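Local atomic coordinates of type II restriction enzyme MspI (Moraxella sp., PDB entry 1SA3), a protein that recognises the palindromic double-stranded DNA sequence 5'-CCGG-3' and cuts it after the first cytosine, leaving fragments with 5'-phosphate ends. Residues E[18-23]-E[210-215]; E[130-135]-E[153-158]; E[48-51]-E[55-58]. All blocks are in the same frame, centred on the assembly; numbering follows the deposited sequence.

Contact 1 of 3, residues E[18-23]-E[210-215]; sequences LPHTQH and IDREYV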
loop_
_atom_site.group_PDB
_atom_site.type_symbol
_atom_site.label_atom_id
_atom_site.label_comp_id
_atom_site.label_asym_id
_atom_site.label_seq_id
_atom_site.Cartn_x
_atom_site.Cartn_y
_atom_site.Cartn_z
ATOM N N LEU E 18 20.029 -12.412 12.724
ATOM C CA LEU E 18 18.818 -12.522 13.529
ATOM C C LEU E 18 18.340 -13.960 13.636
ATOM O O LEU E 18 18.079 -14.618 12.622
ATOM C CB LEU E 18 17.695 -11.654 12.943
ATOM C CG LEU E 18 17.862 -10.134 13.022
ATOM C CD1 LEU E 18 16.704 -9.444 12.296
ATOM C CD2 LEU E 18 17.920 -9.699 14.482
ATOM N N PRO E 19 18.232 -14.476 14.873
ATOM C CA PRO E 19 17.774 -15.850 15.090
ATOM C C PRO E 19 16.443 -16.024 14.367
ATOM O O PRO E 19 15.668 -15.078 14.267
ATOM C CB PRO E 19 17.618 -15.926 16.607
ATOM C CG PRO E 19 18.679 -14.997 17.095
ATOM C CD PRO E 19 18.563 -13.821 16.152
ATOM N N HIS E 20 16.167 -17.220 13.869
ATOM C CA HIS E 20 14.919 -17.433 13.153
ATOM C C HIS E 20 13.679 -17.315 14.044
ATOM O O HIS E 20 12.570 -17.120 13.543
ATOM C CB HIS E 20 14.954 -18.782 12.432
ATOM C CG HIS E 20 15.996 -18.856 11.354
ATOM N ND1 HIS E 20 16.139 -19.950 10.526
ATOM C CD2 HIS E 20 16.944 -17.968 10.966
ATOM C CE1 HIS E 20 17.127 -19.733 9.676
ATOM N NE2 HIS E 20 17.632 -18.537 9.921
ATOM N N THR E 21 13.868 -17.414 15.361
ATOM C CA THR E 21 12.753 -17.305 16.305
ATOM C C THR E 21 12.391 -15.838 16.590
ATOM O O THR E 21 11.404 -15.549 17.275
ATOM C CB THR E 21 13.073 -17.993 17.657
ATOM O OG1 THR E 21 14.279 -17.443 18.197
ATOM C CG2 THR E 21 13.242 -19.506 17.476
ATOM N N GLN E 22 13.193 -14.918 16.067
ATOM C CA GLN E 22 12.946 -13.488 16.248
ATOM C C GLN E 22 12.093 -12.945 15.095
ATOM O O GLN E 22 12.489 -11.993 14.418
ATOM C CB GLN E 22 14.283 -12.739 16.311
ATOM C CG GLN E 22 15.093 -13.036 17.566
ATOM C CD GLN E 22 14.646 -12.199 18.745
ATOM O OE1 GLN E 22 13.450 -11.990 18.957
ATOM N NE2 GLN E 22 15.608 -11.722 19.530
ATOM N N HIS E 23 10.924 -13.550 14.880
ATOM C CA HIS E 23 10.023 -13.150 13.799
ATOM C C HIS E 23 9.639 -11.671 13.803
ATOM O O HIS E 23 9.655 -11.014 12.762
ATOM C CB HIS E 23 8.747 -14.000 13.832
ATOM C CG HIS E 23 9.002 -15.470 13.749
ATOM N ND1 HIS E 23 9.639 -16.056 12.677
ATOM C CD2 HIS E 23 8.713 -16.474 14.611
ATOM C CE1 HIS E 23 9.734 -17.358 12.882
ATOM N NE2 HIS E 23 9.180 -17.638 14.049
ATOM N N ILE E 210 9.373 -14.320 0.965
ATOM C CA ILE E 210 9.094 -15.593 1.616
ATOM C C ILE E 210 10.371 -16.180 2.205
ATOM O O ILE E 210 11.414 -16.215 1.551
ATOM C CB ILE E 210 8.459 -16.587 0.626
ATOM C CG1 ILE E 210 7.174 -15.985 0.054
ATOM C CG2 ILE E 210 8.121 -17.889 1.340
ATOM C CD1 ILE E 210 6.512 -16.813 -1.023
ATOM N N ASP E 211 10.272 -16.631 3.452
ATOM C CA ASP E 211 11.407 -17.196 4.171
ATOM C C ASP E 211 12.568 -16.218 4.146
ATOM O O ASP E 211 13.723 -16.602 3.928
ATOM C CB ASP E 211 11.827 -18.543 3.566
ATOM C CG ASP E 211 10.749 -19.600 3.703
ATOM O OD1 ASP E 211 10.025 -19.580 4.721
ATOM O OD2 ASP E 211 10.630 -20.455 2.801
ATOM N N ARG E 212 12.234 -14.947 4.366
ATOM C CA ARG E 212 13.192 -13.847 4.413
ATOM C C ARG E 212 13.775 -13.399 3.079
ATOM O O ARG E 212 14.494 -12.401 3.040
ATOM C CB ARG E 212 14.359 -14.184 5.340
ATOM C CG ARG E 212 13.988 -14.441 6.790
ATOM C CD ARG E 212 15.255 -14.525 7.620
ATOM N NE ARG E 212 14.978 -14.671 9.044
ATOM C CZ ARG E 212 15.897 -14.561 9.998
ATOM N NH1 ARG E 212 17.165 -14.299 9.687
ATOM N NH2 ARG E 212 15.549 -14.715 11.267
ATOM N N GLU E 213 13.467 -14.104 1.994
ATOM C CA GLU E 213 14.042 -13.746 0.696
ATOM C C GLU E 213 13.089 -13.140 -0.327
ATOM O O GLU E 213 11.906 -13.454 -0.352
ATOM C CB GLU E 213 14.710 -14.972 0.069
ATOM C CG GLU E 213 15.742 -15.659 0.970
ATOM C CD GLU E 213 16.906 -14.759 1.328
ATOM O OE1 GLU E 213 17.487 -14.135 0.416
ATOM O OE2 GLU E 213 17.253 -14.677 2.523
ATOM N N TYR E 214 13.643 -12.287 -1.187
ATOM C CA TYR E 214 12.889 -11.630 -2.252
ATOM C C TYR E 214 12.294 -12.646 -3.222
ATOM O O TYR E 214 12.964 -13.602 -3.622
ATOM C CB TYR E 214 13.815 -10.696 -3.038
ATOM C CG TYR E 214 13.156 -10.012 -4.217
ATOM C CD1 TYR E 214 12.479 -8.802 -4.054
ATOM C CD2 TYR E 214 13.219 -10.565 -5.497
ATOM C CE1 TYR E 214 11.887 -8.156 -5.132
ATOM C CE2 TYR E 214 12.627 -9.920 -6.591
ATOM C CZ TYR E 214 11.964 -8.713 -6.395
ATOM O OH TYR E 214 11.391 -8.042 -7.460
ATOM N N VAL E 215 11.036 -12.449 -3.598
ATOM C CA VAL E 215 10.402 -13.331 -4.560
ATOM C C VAL E 215 10.022 -12.517 -5.789
ATOM O O VAL E 215 10.390 -12.868 -6.905
ATOM C CB VAL E 215 9.155 -14.001 -3.984
ATOM C CG1 VAL E 215 8.509 -14.892 -5.042
ATOM C CG2 VAL E 215 9.544 -14.832 -2.763
HETATM O O HOH W 1 12.548 -14.862 11.731
#

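Contact 2 of 3, residues E[130-135]-E[153-158]; sequences EYDVET and KHQNDQ. With nucleotides of chain A.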
loop_
_atom_site.group_PDB
_atom_site.type_symbol
_atom_site.label_atom_id
_atom_site.label_comp_id
_atom_site.label_asym_id
_atom_site.label_seq_id
_atom_site.Cartn_x
_atom_site.Cartn_y
_atom_site.Cartn_z
ATOM N N GLU E 130 -6.102 0.270 9.814
ATOM C CA GLU E 130 -7.132 -0.011 10.800
ATOM C C GLU E 130 -7.819 1.316 11.117
ATOM O O GLU E 130 -7.165 2.361 11.206
ATOM C CB GLU E 130 -6.529 -0.637 12.064
ATOM C CG GLU E 130 -5.467 0.191 12.766
ATOM C CD GLU E 130 -5.016 -0.462 14.059
ATOM O OE1 GLU E 130 -4.489 -1.597 14.013
ATOM O OE2 GLU E 130 -5.199 0.159 15.124
ATOM N N TYR E 131 -9.142 1.279 11.259
ATOM C CA TYR E 131 -9.885 2.503 11.534
ATOM C C TYR E 131 -11.147 2.241 12.330
ATOM O O TYR E 131 -11.664 1.129 12.345
ATOM C CB TYR E 131 -10.347 3.178 10.235
ATOM C CG TYR E 131 -9.314 3.425 9.157
ATOM C CD1 TYR E 131 -9.278 2.626 8.017
ATOM C CD2 TYR E 131 -8.435 4.504 9.235
ATOM C CE1 TYR E 131 -8.407 2.894 6.976
ATOM C CE2 TYR E 131 -7.548 4.782 8.188
ATOM C CZ TYR E 131 -7.546 3.972 7.066
ATOM O OH TYR E 131 -6.689 4.228 6.027
ATOM N N ASP E 132 -11.657 3.290 12.970
ATOM C CA ASP E 132 -12.914 3.175 13.683
ATOM C C ASP E 132 -13.968 3.464 12.614
ATOM O O ASP E 132 -13.713 4.214 11.673
ATOM C CB ASP E 132 -13.027 4.224 14.784
ATOM C CG ASP E 132 -14.383 4.207 15.438
ATOM O OD1 ASP E 132 -14.679 3.227 16.154
ATOM O OD2 ASP E 132 -15.163 5.161 15.217
ATOM N N VAL E 133 -15.149 2.879 12.763
ATOM C CA VAL E 133 -16.222 3.073 11.802
ATOM C C VAL E 133 -16.524 4.541 11.493
ATOM O O VAL E 133 -16.718 4.905 10.337
ATOM C CB VAL E 133 -17.517 2.381 12.301
ATOM C CG1 VAL E 133 -17.954 2.999 13.626
ATOM C CG2 VAL E 133 -18.617 2.502 11.258
ATOM N N GLU E 134 -16.562 5.394 12.511
ATOM C CA GLU E 134 -16.882 6.808 12.284
ATOM C C GLU E 134 -15.842 7.504 11.404
ATOM O O GLU E 134 -16.170 8.384 10.603
ATOM C CB GLU E 134 -17.003 7.542 13.623
ATOM C CG GLU E 134 -18.150 7.064 14.520
ATOM C CD GLU E 134 -19.527 7.390 13.955
ATOM O OE1 GLU E 134 -19.619 8.219 13.024
ATOM O OE2 GLU E 134 -20.522 6.821 14.449
ATOM N N THR E 135 -14.587 7.108 11.559
ATOM C CA THR E 135 -13.504 7.691 10.782
ATOM C C THR E 135 -13.677 7.324 9.310
ATOM O O THR E 135 -13.512 8.165 8.423
ATOM C CB THR E 135 -12.153 7.183 11.296
ATOM O OG1 THR E 135 -12.058 7.465 12.695
ATOM C CG2 THR E 135 -10.995 7.862 10.570
ATOM N N LYS E 153 -21.680 -2.854 13.056
ATOM C CA LYS E 153 -21.947 -4.192 13.567
ATOM C C LYS E 153 -20.728 -5.067 13.308
ATOM O O LYS E 153 -20.331 -5.861 14.161
ATOM C CB LYS E 153 -23.162 -4.818 12.879
ATOM C CG LYS E 153 -23.436 -6.251 13.335
ATOM C CD LYS E 153 -24.666 -6.848 12.658
ATOM C CE LYS E 153 -24.905 -8.292 13.096
ATOM N NZ LYS E 153 -25.021 -8.422 14.584
ATOM N N HIS E 154 -20.148 -4.917 12.121
ATOM C CA HIS E 154 -18.966 -5.685 11.744
ATOM C C HIS E 154 -17.830 -5.327 12.702
ATOM O O HIS E 154 -17.108 -6.201 13.186
ATOM C CB HIS E 154 -18.563 -5.352 10.309
ATOM C CG HIS E 154 -17.688 -6.386 9.670
ATOM N ND1 HIS E 154 -16.423 -6.677 10.131
ATOM C CD2 HIS E 154 -17.906 -7.211 8.618
ATOM C CE1 HIS E 154 -15.900 -7.639 9.391
ATOM N NE2 HIS E 154 -16.780 -7.979 8.465
ATOM N N GLN E 155 -17.674 -4.036 12.978
ATOM C CA GLN E 155 -16.627 -3.594 13.888
ATOM C C GLN E 155 -16.839 -4.201 15.268
ATOM O O GLN E 155 -15.915 -4.764 15.856
ATOM C CB GLN E 155 -16.614 -2.066 13.984
ATOM C CG GLN E 155 -15.721 -1.500 15.090
ATOM C CD GLN E 155 -15.495 0.006 14.947
ATOM O OE1 GLN E 155 -14.867 0.464 13.987
ATOM N NE2 GLN E 155 -16.013 0.778 15.898
ATOM N N ASN E 156 -18.058 -4.109 15.786
ATOM C CA ASN E 156 -18.329 -4.654 17.110
ATOM C C ASN E 156 -18.195 -6.163 17.233
ATOM O O ASN E 156 -17.738 -6.655 18.261
ATOM C CB ASN E 156 -19.719 -4.229 17.589
ATOM C CG ASN E 156 -19.757 -2.782 18.020
ATOM O OD1 ASN E 156 -18.811 -2.283 18.635
ATOM N ND2 ASN E 156 -20.852 -2.100 17.713
ATOM N N ASP E 157 -18.601 -6.896 16.200
ATOM C CA ASP E 157 -18.525 -8.352 16.228
ATOM C C ASP E 157 -17.123 -8.864 15.888
ATOM O O ASP E 157 -16.774 -9.998 16.211
ATOM C CB ASP E 157 -19.534 -8.963 15.244
ATOM C CG ASP E 157 -20.982 -8.742 15.664
ATOM O OD1 ASP E 157 -21.224 -8.358 16.823
ATOM O OD2 ASP E 157 -21.881 -8.972 14.830
ATOM N N GLN E 158 -16.339 -8.011 15.234
ATOM C CA GLN E 158 -14.977 -8.319 14.803
ATOM C C GLN E 158 -14.940 -9.268 13.608
ATOM O O GLN E 158 -13.907 -9.836 13.274
ATOM C CB GLN E 158 -14.138 -8.849 15.981
ATOM C CG GLN E 158 -13.925 -7.780 17.064
ATOM C CD GLN E 158 -12.865 -8.140 18.096
ATOM O OE1 GLN E 158 -12.748 -9.289 18.515
ATOM N NE2 GLN E 158 -12.107 -7.148 18.528
ATOM P P DC A 4 -1.903 3.908 12.523
ATOM O OP1 DC A 4 -1.637 5.148 11.766
ATOM O OP2 DC A 4 -3.171 3.168 12.298
ATOM O "O5'" DC A 4 -0.695 2.926 12.232
ATOM C "C5'" DC A 4 0.633 3.383 12.399
ATOM C "C4'" DC A 4 1.601 2.290 12.025
ATOM O "O4'" DC A 4 1.589 1.286 13.071
ATOM C "C3'" DC A 4 1.254 1.576 10.715
ATOM O "O3'" DC A 4 2.417 1.514 9.884
ATOM C "C2'" DC A 4 0.765 0.207 11.169
ATOM C "C1'" DC A 4 1.478 -0.002 12.503
ATOM N N1 DC A 4 0.745 -0.853 13.460
ATOM C C2 DC A 4 1.452 -1.820 14.202
ATOM O O2 DC A 4 2.681 -1.916 14.061
ATOM N N3 DC A 4 0.773 -2.624 15.051
ATOM C C4 DC A 4 -0.552 -2.498 15.178
ATOM N N4 DC A 4 -1.182 -3.333 16.009
ATOM C C5 DC A 4 -1.291 -1.514 14.452
ATOM C C6 DC A 4 -0.609 -0.720 13.616
ATOM P P DC A 3 -5.544 4.416 18.196
ATOM O OP1 DC A 3 -6.014 5.739 17.729
ATOM O OP2 DC A 3 -6.487 3.270 18.234
ATOM O "O5'" DC A 3 -4.290 4.020 17.306
ATOM C "C5'" DC A 3 -3.165 4.889 17.264
ATOM C "C4'" DC A 3 -2.068 4.297 16.415
ATOM O "O4'" DC A 3 -1.386 3.242 17.134
ATOM C "C3'" DC A 3 -2.506 3.710 15.073
ATOM O "O3'" DC A 3 -1.674 4.274 14.064
ATOM C "C2'" DC A 3 -2.289 2.209 15.242
ATOM C "C1'" DC A 3 -1.175 2.129 16.287
ATOM N N1 DC A 3 -1.171 0.926 17.148
ATOM C C2 DC A 3 0.032 0.207 17.328
ATOM O O2 DC A 3 1.050 0.568 16.724
ATOM N N3 DC A 3 0.044 -0.861 18.158
ATOM C C4 DC A 3 -1.073 -1.225 18.792
ATOM N N4 DC A 3 -1.011 -2.279 19.607
ATOM C C5 DC A 3 -2.306 -0.526 18.616
ATOM C C6 DC A 3 -2.310 0.528 17.789
#

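Contact 3 of 3, residues E[48-51]-E[55-58]; sequences LKKY and AFPQ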
loop_
_atom_site.group_PDB
_atom_site.type_symbol
_atom_site.label_atom_id
_atom_site.label_comp_id
_atom_site.label_asym_id
_atom_site.label_seq_id
_atom_site.Cartn_x
_atom_site.Cartn_y
_atom_site.Cartn_z
ATOM N N LEU E 48 19.692 5.201 -11.092
ATOM C CA LEU E 48 18.580 4.777 -11.930
ATOM C C LEU E 48 19.050 4.290 -13.295
ATOM O O LEU E 48 18.596 3.249 -13.771
ATOM C CB LEU E 48 17.566 5.915 -12.090
ATOM C CG LEU E 48 16.318 5.568 -12.911
ATOM C CD1 LEU E 48 15.671 4.290 -12.390
ATOM C CD2 LEU E 48 15.339 6.735 -12.824
ATOM N N LYS E 49 19.949 5.026 -13.937
ATOM C CA LYS E 49 20.440 4.590 -15.244
ATOM C C LYS E 49 21.193 3.261 -15.107
ATOM O O LYS E 49 21.133 2.393 -15.983
ATOM C CB LYS E 49 21.370 5.642 -15.842
ATOM C CG LYS E 49 20.687 6.932 -16.247
ATOM C CD LYS E 49 21.701 7.870 -16.890
ATOM C CE LYS E 49 21.034 9.078 -17.515
ATOM N NZ LYS E 49 22.011 9.871 -18.309
ATOM N N LYS E 50 21.899 3.109 -13.996
ATOM C CA LYS E 50 22.656 1.886 -13.732
ATOM C C LYS E 50 21.742 0.667 -13.581
ATOM O O LYS E 50 21.931 -0.356 -14.246
ATOM C CB LYS E 50 23.483 2.058 -12.449
ATOM C CG LYS E 50 24.158 0.787 -11.913
ATOM C CD LYS E 50 24.805 1.052 -10.546
ATOM C CE LYS E 50 25.546 -0.172 -9.995
ATOM N NZ LYS E 50 26.804 -0.485 -10.754
ATOM N N TYR E 51 20.739 0.790 -12.713
ATOM C CA TYR E 51 19.834 -0.313 -12.431
ATOM C C TYR E 51 18.809 -0.679 -13.486
ATOM O O TYR E 51 18.330 -1.809 -13.506
ATOM C CB TYR E 51 19.157 -0.078 -11.077
ATOM C CG TYR E 51 20.143 -0.201 -9.940
ATOM C CD1 TYR E 51 20.375 0.860 -9.065
ATOM C CD2 TYR E 51 20.882 -1.378 -9.765
ATOM C CE1 TYR E 51 21.318 0.756 -8.048
ATOM C CE2 TYR E 51 21.833 -1.490 -8.750
ATOM C CZ TYR E 51 22.044 -0.419 -7.900
ATOM O OH TYR E 51 22.998 -0.513 -6.913
ATOM N N ALA E 55 22.148 -5.490 -16.984
ATOM C CA ALA E 55 23.256 -5.881 -16.119
ATOM C C ALA E 55 22.733 -6.150 -14.701
ATOM O O ALA E 55 23.406 -6.798 -13.891
ATOM C CB ALA E 55 24.315 -4.790 -16.092
ATOM N N PHE E 56 21.537 -5.642 -14.403
ATOM C CA PHE E 56 20.902 -5.841 -13.091
ATOM C C PHE E 56 19.439 -6.175 -13.349
ATOM O O PHE E 56 18.548 -5.368 -13.091
ATOM C CB PHE E 56 20.994 -4.575 -12.240
ATOM C CG PHE E 56 22.400 -4.150 -11.932
ATOM C CD1 PHE E 56 23.077 -3.280 -12.774
ATOM C CD2 PHE E 56 23.054 -4.645 -10.811
ATOM C CE1 PHE E 56 24.391 -2.904 -12.507
ATOM C CE2 PHE E 56 24.366 -4.277 -10.534
ATOM C CZ PHE E 56 25.036 -3.405 -11.383
ATOM N N PRO E 57 19.177 -7.382 -13.860
ATOM C CA PRO E 57 17.841 -7.879 -14.192
ATOM C C PRO E 57 16.762 -7.686 -13.129
ATOM O O PRO E 57 15.607 -7.407 -13.460
ATOM C CB PRO E 57 18.089 -9.354 -14.492
ATOM C CG PRO E 57 19.493 -9.364 -14.989
ATOM C CD PRO E 57 20.174 -8.453 -14.016
ATOM N N GLN E 58 17.127 -7.840 -11.860
ATOM C CA GLN E 58 16.140 -7.688 -10.797
ATOM C C GLN E 58 15.803 -6.224 -10.555
ATOM O O GLN E 58 14.632 -5.852 -10.545
ATOM C CB GLN E 58 16.632 -8.357 -9.506
ATOM C CG GLN E 58 15.635 -8.294 -8.340
ATOM C CD GLN E 58 15.924 -9.334 -7.274
ATOM O OE1 GLN E 58 15.829 -10.535 -7.525
ATOM N NE2 GLN E 58 16.281 -8.881 -6.080
#

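Contact 1 of 3, residues E[18-23]-E[210-215]
The R212 guanidinium has the H20 imidazole over one face, where H20 CD2 lies 3.7 Å from R212 CZ, while its edge is taken by L18 O, P19 O and a water; L18 O also lies in plane at the edge of the H20 ring. Imidazole and guanidinium planes stand 62° apart, so the ring leans over the arginine with one carbon and does not stack on it. The arginine belongs to a type I' beta turn, I210 to E213, which closes the beta hairpin of strands 203-210 and 213-221, the latter an outermost strand of the five-stranded mixed sheet; the loop it reaches carries a type I turn, P19 to Q22, just before helix 23-41.

From the hairpin the R212 chain runs extended from CG to NE, long enough to bring its head to a loop in which H20 CA, the nearest, is 9.6 Å from R212 CA. There it grips L18 O end-on with two nitrogens. NH1 meets L18 O at 3.1 Å, only slightly tilted from the carbonyl plane, and NH2 meets the same oxygen at 2.9 Å, from well above that plane. NH2 also makes a weak, bent bond to P19 O (120° at the hydrogen). Arginine suits this place because its flat head can donate several N-H groups to the successive backbone oxygens of L18 and P19.

P19 O does double duty, since it also accepts from Q22 N and closes the turn. Around the contact, L18 and R212 both pack on T26 of helix 23-41, and R212 O is bound by the hydroxyl of Y10 in helix 4-12. The water completes the link between the two turns: it accepts from R212 NH2 at 3.0 Å and donates to H20 O at 2.9 Å.

Contact 2 of 3, residues E[130-135]-E[153-158]
Q155 reaches from its helix to the start of another, meeting D132 and V133 with its amide. From CB the chain leaves with CG anti to the backbone N (chi1 170°) and stays extended to CD, which carries the amide across the gap to the turn between strand 127-131 and helix 133-140. Q155 CD comes to 3.6 Å from V133 N. Beyond it, OE1 accepts the V133 backbone N-H at 2.7 Å, the donor tilted 23° from the amide carbonyl plane. NE2 gives a hydrogen to D132 OD1 at 2.8 Å, coming from above the carboxylate plane, and also lies against V133 CG1.

Glutamine fits because one amide supplies both an acceptor for a helix-start N-H and a donor for the aspartate. D132 is the N-cap: its other oxygen, OD2, accepts a capping bond from E134 N at 3.1 Å. With OD1 on the glutamine and OD2 on the backbone, the carboxylate is held at both oxygens, and two successive N-H groups at the helix start are satisfied by side chains.

Two residues before the N-cap, on strand 127-131, E130 reaches the DNA, its OE1 lying 3.2 Å from C5 of cytosine DC4 of chain A, while its OE2 forms a salt bridge with K257. Q155 links helix 146-157 to the start of helix 133-140 and also packs on M258, on the middle strand of the three-stranded sheet.

Contact 3 of 3, residues E[48-51]-E[55-58]
F56 presents a ring face to the edge of Y51, an edge-to-face pair with centroids 5.1 Å apart and planes at 73°. The tyrosine edge bearing CD2 and CE2 does the touching: Y51 CD2 comes to 3.8 Å from F56 CG, and CE2 stands over the same face, displaced toward the rim. This T-shaped arrangement sets ring hydrogens of the tyrosine toward the pi cloud of the phenylalanine. Y51 CG is set beside the backbone N, anti to the carbonyl carbon (chi1 -69°).

K50 crosses F56 obliquely at the outer end of the ring. Its CG packs 3.7 Å from F56 CE1, and a bend at the last torsion (chi4 71°) folds NZ back to 3.5 Å from F56 CZ. Lysine suits this exposed position because its methylenes can pack near the ring's rim, on the side that Y51 approaches, with NZ staying close to CZ. K50 O approaches F56 CD1 at 3.5 Å and is also hydrogen-bonded to the T53 hydroxyl in the intervening loop.

Y51 also packs on L5, and F56 on E4, of helix 4-12, so the amino-terminal helix borders the aromatic pair. F56 is the N-cap residue of helix 57-69, and P57, which has no N-H to offer, takes the first helical position, where none is required. The whole is a short loop joining the consecutive helices 45-51 and 57-69, with an aromatic pair packed across it.

How the contacts relate
Contact 1 closes a long loop of chain that contains both other contacts, although only contact 3 touches it: Y214 CD2 packs 3.3 Å from Q58 OE1, joining an outermost strand of the main sheet, 213-221, to helix 57-69. Contacts 2 and 3 lie on opposite sides of the chain's centre, their own centres about 44 Å apart. Contact 2 reaches the DNA through E130, and H154 packs on a phosphate, whereas the nearest atom of contact 3 is about 16 Å from the DNA; in contact 1, Q22 packs against a phosphate. The sodium ion is held by E35, D84 and D99, none of them in these contacts, but helix 23-41, which follows 18-23, carries E35.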